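Long-range contacts in thiamine-monophosphate kinase (PDB 1VQV), which catalyses the ATP-dependent phosphorylation of thiamine monophosphate to thiamine diphosphate, the active form of vitamin B1, and works as a homodimer: residues A64-V69 with I128-L132; E228-E232 with F292-K296. All blocks are in the same frame, centred on the assembly; numbering follows the deposited sequence.

Contact 1 of 2, residues A64-V69 with I128-L132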
loop_
_atom_site.group_PDB
_atom_site.type_symbol
_atom_site.label_atom_id
_atom_site.label_comp_id
_atom_site.label_asym_id
_atom_site.label_seq_id
_atom_site.Cartn_x
_atom_site.Cartn_y
_atom_site.Cartn_z
ATOM N N ALA B 64 6.013 9.313 7.371
ATOM C CA ALA B 64 5.441 8.276 6.514
ATOM C C ALA B 64 6.200 6.961 6.646
ATOM O O ALA B 64 5.603 5.885 6.663
ATOM C CB ALA B 64 5.430 8.737 5.070
ATOM N N ILE B 65 7.519 7.049 6.738
ATOM C CA ILE B 65 8.354 5.870 6.892
ATOM C C ILE B 65 8.404 5.399 8.354
ATOM O O ILE B 65 8.336 4.209 8.637
ATOM C CB ILE B 65 9.784 6.159 6.397
ATOM C CG1 ILE B 65 9.768 6.348 4.878
ATOM C CG2 ILE B 65 10.736 5.036 6.827
ATOM C CD1 ILE B 65 9.326 5.141 4.093
ATOM N N SER B 66 8.498 6.341 9.281
ATOM C CA SER B 66 8.566 6.002 10.692
ATOM C C SER B 66 7.356 5.283 11.274
ATOM O O SER B 66 7.520 4.417 12.119
ATOM C CB SER B 66 8.861 7.250 11.528
ATOM O OG SER B 66 10.241 7.577 11.469
ATOM N N VAL B 67 6.148 5.628 10.850
ATOM C CA VAL B 67 4.990 4.956 11.407
ATOM C C VAL B 67 5.037 3.475 11.048
ATOM O O VAL B 67 4.822 2.614 11.903
ATOM C CB VAL B 67 3.670 5.574 10.905
ATOM C CG1 VAL B 67 2.487 4.809 11.471
ATOM C CG2 VAL B 67 3.588 7.028 11.335
ATOM N N ASN B 68 5.334 3.164 9.793
ATOM C CA ASN B 68 5.393 1.770 9.388
ATOM C C ASN B 68 6.506 1.002 10.061
ATOM O O ASN B 68 6.359 -0.181 10.353
ATOM C CB ASN B 68 5.547 1.647 7.878
ATOM C CG ASN B 68 4.240 1.738 7.178
ATOM O OD1 ASN B 68 3.234 1.275 7.694
ATOM N ND2 ASN B 68 4.234 2.324 5.997
ATOM N N VAL B 69 7.623 1.676 10.303
ATOM C CA VAL B 69 8.772 1.050 10.947
ATOM C C VAL B 69 8.458 0.697 12.409
ATOM O O VAL B 69 8.899 -0.329 12.914
ATOM C CB VAL B 69 10.015 1.989 10.883
ATOM C CG1 VAL B 69 11.166 1.383 11.651
ATOM C CG2 VAL B 69 10.422 2.227 9.435
ATOM N N ILE B 128 -1.295 10.093 1.588
ATOM C CA ILE B 128 -0.047 9.352 1.604
ATOM C C ILE B 128 -0.331 7.945 2.094
ATOM O O ILE B 128 -0.879 7.756 3.174
ATOM C CB ILE B 128 1.003 10.017 2.518
ATOM C CG1 ILE B 128 1.197 11.477 2.114
ATOM C CG2 ILE B 128 2.329 9.301 2.378
ATOM C CD1 ILE B 128 2.208 12.216 2.938
ATOM N N SER B 129 0.037 6.960 1.284
ATOM C CA SER B 129 -0.190 5.565 1.618
ATOM C C SER B 129 1.131 4.826 1.476
ATOM O O SER B 129 1.682 4.728 0.383
ATOM C CB SER B 129 -1.253 4.982 0.680
ATOM O OG SER B 129 -1.556 3.637 0.991
ATOM N N VAL B 130 1.631 4.301 2.587
ATOM C CA VAL B 130 2.912 3.609 2.600
ATOM C C VAL B 130 2.793 2.114 2.867
ATOM O O VAL B 130 1.926 1.654 3.625
ATOM C CB VAL B 130 3.838 4.217 3.671
ATOM C CG1 VAL B 130 5.178 4.563 3.069
ATOM C CG2 VAL B 130 3.181 5.435 4.286
ATOM N N PHE B 131 3.693 1.365 2.245
ATOM C CA PHE B 131 3.724 -0.079 2.381
ATOM C C PHE B 131 5.127 -0.467 2.779
ATOM O O PHE B 131 6.096 -0.023 2.175
ATOM C CB PHE B 131 3.353 -0.719 1.042
ATOM C CG PHE B 131 3.531 -2.219 0.983
ATOM C CD1 PHE B 131 2.805 -3.070 1.828
ATOM C CD2 PHE B 131 4.363 -2.787 0.010
ATOM C CE1 PHE B 131 2.901 -4.463 1.697
ATOM C CE2 PHE B 131 4.466 -4.172 -0.131
ATOM C CZ PHE B 131 3.735 -5.012 0.709
ATOM N N LEU B 132 5.239 -1.316 3.784
ATOM C CA LEU B 132 6.547 -1.722 4.233
ATOM C C LEU B 132 6.648 -3.195 4.525
ATOM O O LEU B 132 5.777 -3.780 5.168
ATOM C CB LEU B 132 6.916 -0.943 5.480
ATOM C CG LEU B 132 8.272 -1.264 6.093
ATOM C CD1 LEU B 132 9.381 -0.852 5.161
ATOM C CD2 LEU B 132 8.395 -0.521 7.399
#
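The carbonyl oxygen Val130 O is approached by two side-chain donors: Asn68 ND2, from the helix of 64-69, at 3.4 Å with an N-H...O angle of 149°, and Thr42 OG1 from the adjoining strand. Both bonds are weak, and the place of ND2 is less certain. The Asn68 amide enters this place because CG lies beside the backbone N (chi1 -84°), which sends the group down to the strand; its OD1 is weakly bonded to Thr41 OG1. Beside this polar group the branches of Val130 pack against the helix: CG2 stands 3.4 Å from Ala64 O and 4.1 Å from Ala64 CB, while CG1 faces Ile65 CD1 at 4.3 Å. Further up the strand, Ile128 CG2 meets the same Ala64 methyl, CB, at 4.1 Å. Cutting Val130 back to an alanine removes both branches and is likely to open a gap beneath Ala64 and Ile65. At the far end Leu132 and Asn68 run past each other in opposite directions, CD2 of the leucine lying 3.6 Å from Asn68 CB and 4.0 Å from Val69 CG2. The axes of the two segments pass 8.5 Å apart, with a signed crossing angle of -45°. Ser129 and Phe131 point away and meet their counterparts in the second subunit. A helix on one sheet face and a dimer partner on the other fit the PurM-like N-terminal domain, and Asn68 adjoins Thr41 and Asp43, magnesium-binding residues of the active site.

Contact 2 of 2, residues E228-E232 with F292-K296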
loop_
_atom_site.group_PDB
_atom_site.type_symbol
_atom_site.label_atom_id
_atom_site.label_comp_id
_atom_site.label_asym_id
_atom_site.label_seq_id
_atom_site.Cartn_x
_atom_site.Cartn_y
_atom_site.Cartn_z
ATOM N N GLU B 228 -2.290 -5.207 35.322
ATOM C CA GLU B 228 -2.386 -4.228 36.398
ATOM C C GLU B 228 -1.291 -3.173 36.252
ATOM O O GLU B 228 -0.098 -3.489 36.346
ATOM C CB GLU B 228 -2.230 -4.914 37.754
ATOM C CG GLU B 228 -3.055 -6.179 37.930
ATOM C CD GLU B 228 -2.785 -6.858 39.266
ATOM O OE1 GLU B 228 -1.667 -6.680 39.817
ATOM O OE2 GLU B 228 -3.689 -7.577 39.746
ATOM N N ILE B 229 -1.706 -1.920 36.065
ATOM C CA ILE B 229 -0.782 -0.796 35.886
ATOM C C ILE B 229 -0.864 0.225 37.030
ATOM O O ILE B 229 -1.944 0.545 37.516
ATOM C CB ILE B 229 -1.091 -0.052 34.549
ATOM C CG1 ILE B 229 -0.889 -0.988 33.350
ATOM C CG2 ILE B 229 -0.206 1.175 34.399
ATOM C CD1 ILE B 229 -1.365 -0.372 32.035
ATOM N N LEU B 230 0.286 0.742 37.448
ATOM C CA LEU B 230 0.359 1.745 38.513
ATOM C C LEU B 230 0.618 3.122 37.901
ATOM O O LEU B 230 1.708 3.400 37.382
ATOM C CB LEU B 230 1.468 1.385 39.501
ATOM C CG LEU B 230 1.264 0.066 40.259
ATOM C CD1 LEU B 230 2.493 -0.204 41.120
ATOM C CD2 LEU B 230 -0.003 0.130 41.123
ATOM N N SER B 231 -0.394 3.981 37.962
ATOM C CA SER B 231 -0.317 5.320 37.384
ATOM C C SER B 231 0.944 6.102 37.718
ATOM O O SER B 231 1.416 6.873 36.887
ATOM C CB SER B 231 -1.528 6.144 37.813
ATOM O OG SER B 231 -1.371 6.595 39.144
ATOM N N GLU B 232 1.484 5.913 38.924
ATOM C CA GLU B 232 2.683 6.638 39.345
ATOM C C GLU B 232 4.008 5.987 38.936
ATOM O O GLU B 232 5.080 6.323 39.457
ATOM C CB GLU B 232 2.644 6.900 40.862
ATOM C CG GLU B 232 2.556 5.665 41.784
ATOM C CD GLU B 232 3.917 5.242 42.362
ATOM O OE1 GLU B 232 4.728 6.141 42.729
ATOM O OE2 GLU B 232 4.165 4.014 42.460
ATOM N N PHE B 292 -6.364 -2.833 34.787
ATOM C CA PHE B 292 -6.625 -2.023 35.967
ATOM C C PHE B 292 -5.536 -0.961 36.236
ATOM O O PHE B 292 -4.336 -1.189 36.022
ATOM C CB PHE B 292 -6.790 -2.967 37.165
ATOM C CG PHE B 292 -7.987 -3.885 37.049
ATOM C CD1 PHE B 292 -8.019 -4.936 36.125
ATOM C CD2 PHE B 292 -9.119 -3.645 37.824
ATOM C CE1 PHE B 292 -9.172 -5.726 35.977
ATOM C CE2 PHE B 292 -10.267 -4.422 37.687
ATOM C CZ PHE B 292 -10.296 -5.463 36.761
ATOM N N VAL B 293 -5.968 0.202 36.711
ATOM C CA VAL B 293 -5.062 1.303 36.995
ATOM C C VAL B 293 -5.250 1.677 38.438
ATOM O O VAL B 293 -6.379 1.886 38.879
ATOM C CB VAL B 293 -5.401 2.554 36.131
ATOM C CG1 VAL B 293 -4.427 3.689 36.448
ATOM C CG2 VAL B 293 -5.365 2.200 34.637
ATOM N N ASP B 294 -4.157 1.771 39.179
ATOM C CA ASP B 294 -4.261 2.135 40.581
ATOM C C ASP B 294 -5.324 1.303 41.302
ATOM O O ASP B 294 -5.861 1.716 42.334
ATOM C CB ASP B 294 -4.588 3.627 40.701
ATOM C CG ASP B 294 -3.347 4.502 40.602
ATOM O OD1 ASP B 294 -2.519 4.229 39.706
ATOM O OD2 ASP B 294 -3.199 5.452 41.413
ATOM N N GLY B 295 -5.633 0.134 40.745
ATOM C CA GLY B 295 -6.618 -0.740 41.356
ATOM C C GLY B 295 -8.018 -0.729 40.761
ATOM O O GLY B 295 -8.762 -1.716 40.901
ATOM N N LYS B 296 -8.380 0.366 40.090
ATOM C CA LYS B 296 -9.717 0.508 39.496
ATOM C C LYS B 296 -9.751 0.171 38.004
ATOM O O LYS B 296 -8.995 0.747 37.217
ATOM C CB LYS B 296 -10.233 1.929 39.724
HETATM O O HOH W 1 -0.344 4.633 41.091
#
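A parallel strand pairing that runs into a tight beta-hairpin joins 228-232 to 292-296. The register pairs Glu228 with Phe292 and Ile229 with Val293, and two backbone bonds document it: Ile229 N gives to Phe292 O at 2.7 Å, and Asp294 N gives to Ile229 O at 3.0 Å. Val293 CA adds a C-H...O contact to that same Ile229 O. Strand 291-293 is joined to 296-297 by a type I' turn from Val293 to Lys296, closed by backbone bonds in both directions. At Gly295 (phi 100°, psi -24°) a side chain would press on the carbonyl oxygen of the preceding residue. Asp294, its CG anti to the carbonyl carbon and beside the backbone N (chi1 -83°), swings its carboxylate across to Ser231: OD1 accepts from Ser231 N at 2.8 Å and from Ser231 OG at 2.7 Å, although its modelled place is doubtful. One water bridges OD1 and Glu232 N. Lys226 forms a salt bridge with Glu228 and a cation-pi contact with Phe292. In the mixed sheet, strand 226-229 lies between antiparallel 280-286 and parallel 291-293, with 296-297 at the edge within this chain; Leu234 and Val298 pack on Ile229 and Val293 respectively.

Contact 1 and contact 2 belong to different sheets. The first sets helix 57-73 against strand 127-136 of the four-stranded sheet in the N-terminal domain, and the second pairs strands 226-229 and 291-293 near one edge of the seven-stranded sheet. Along the chain they come in series, contact 1 being complete before contact 2 begins. Their centres are 33 Å apart, their nearest atoms about 21 Å, and they lie on opposite sides of the chain's centre without touching. The two differ in setting: contact 1 is buried, beside magnesium-binding residues and the dimer interface, whereas contact 2 is partly buried, away from the annotated sites and untouched by the other subunit.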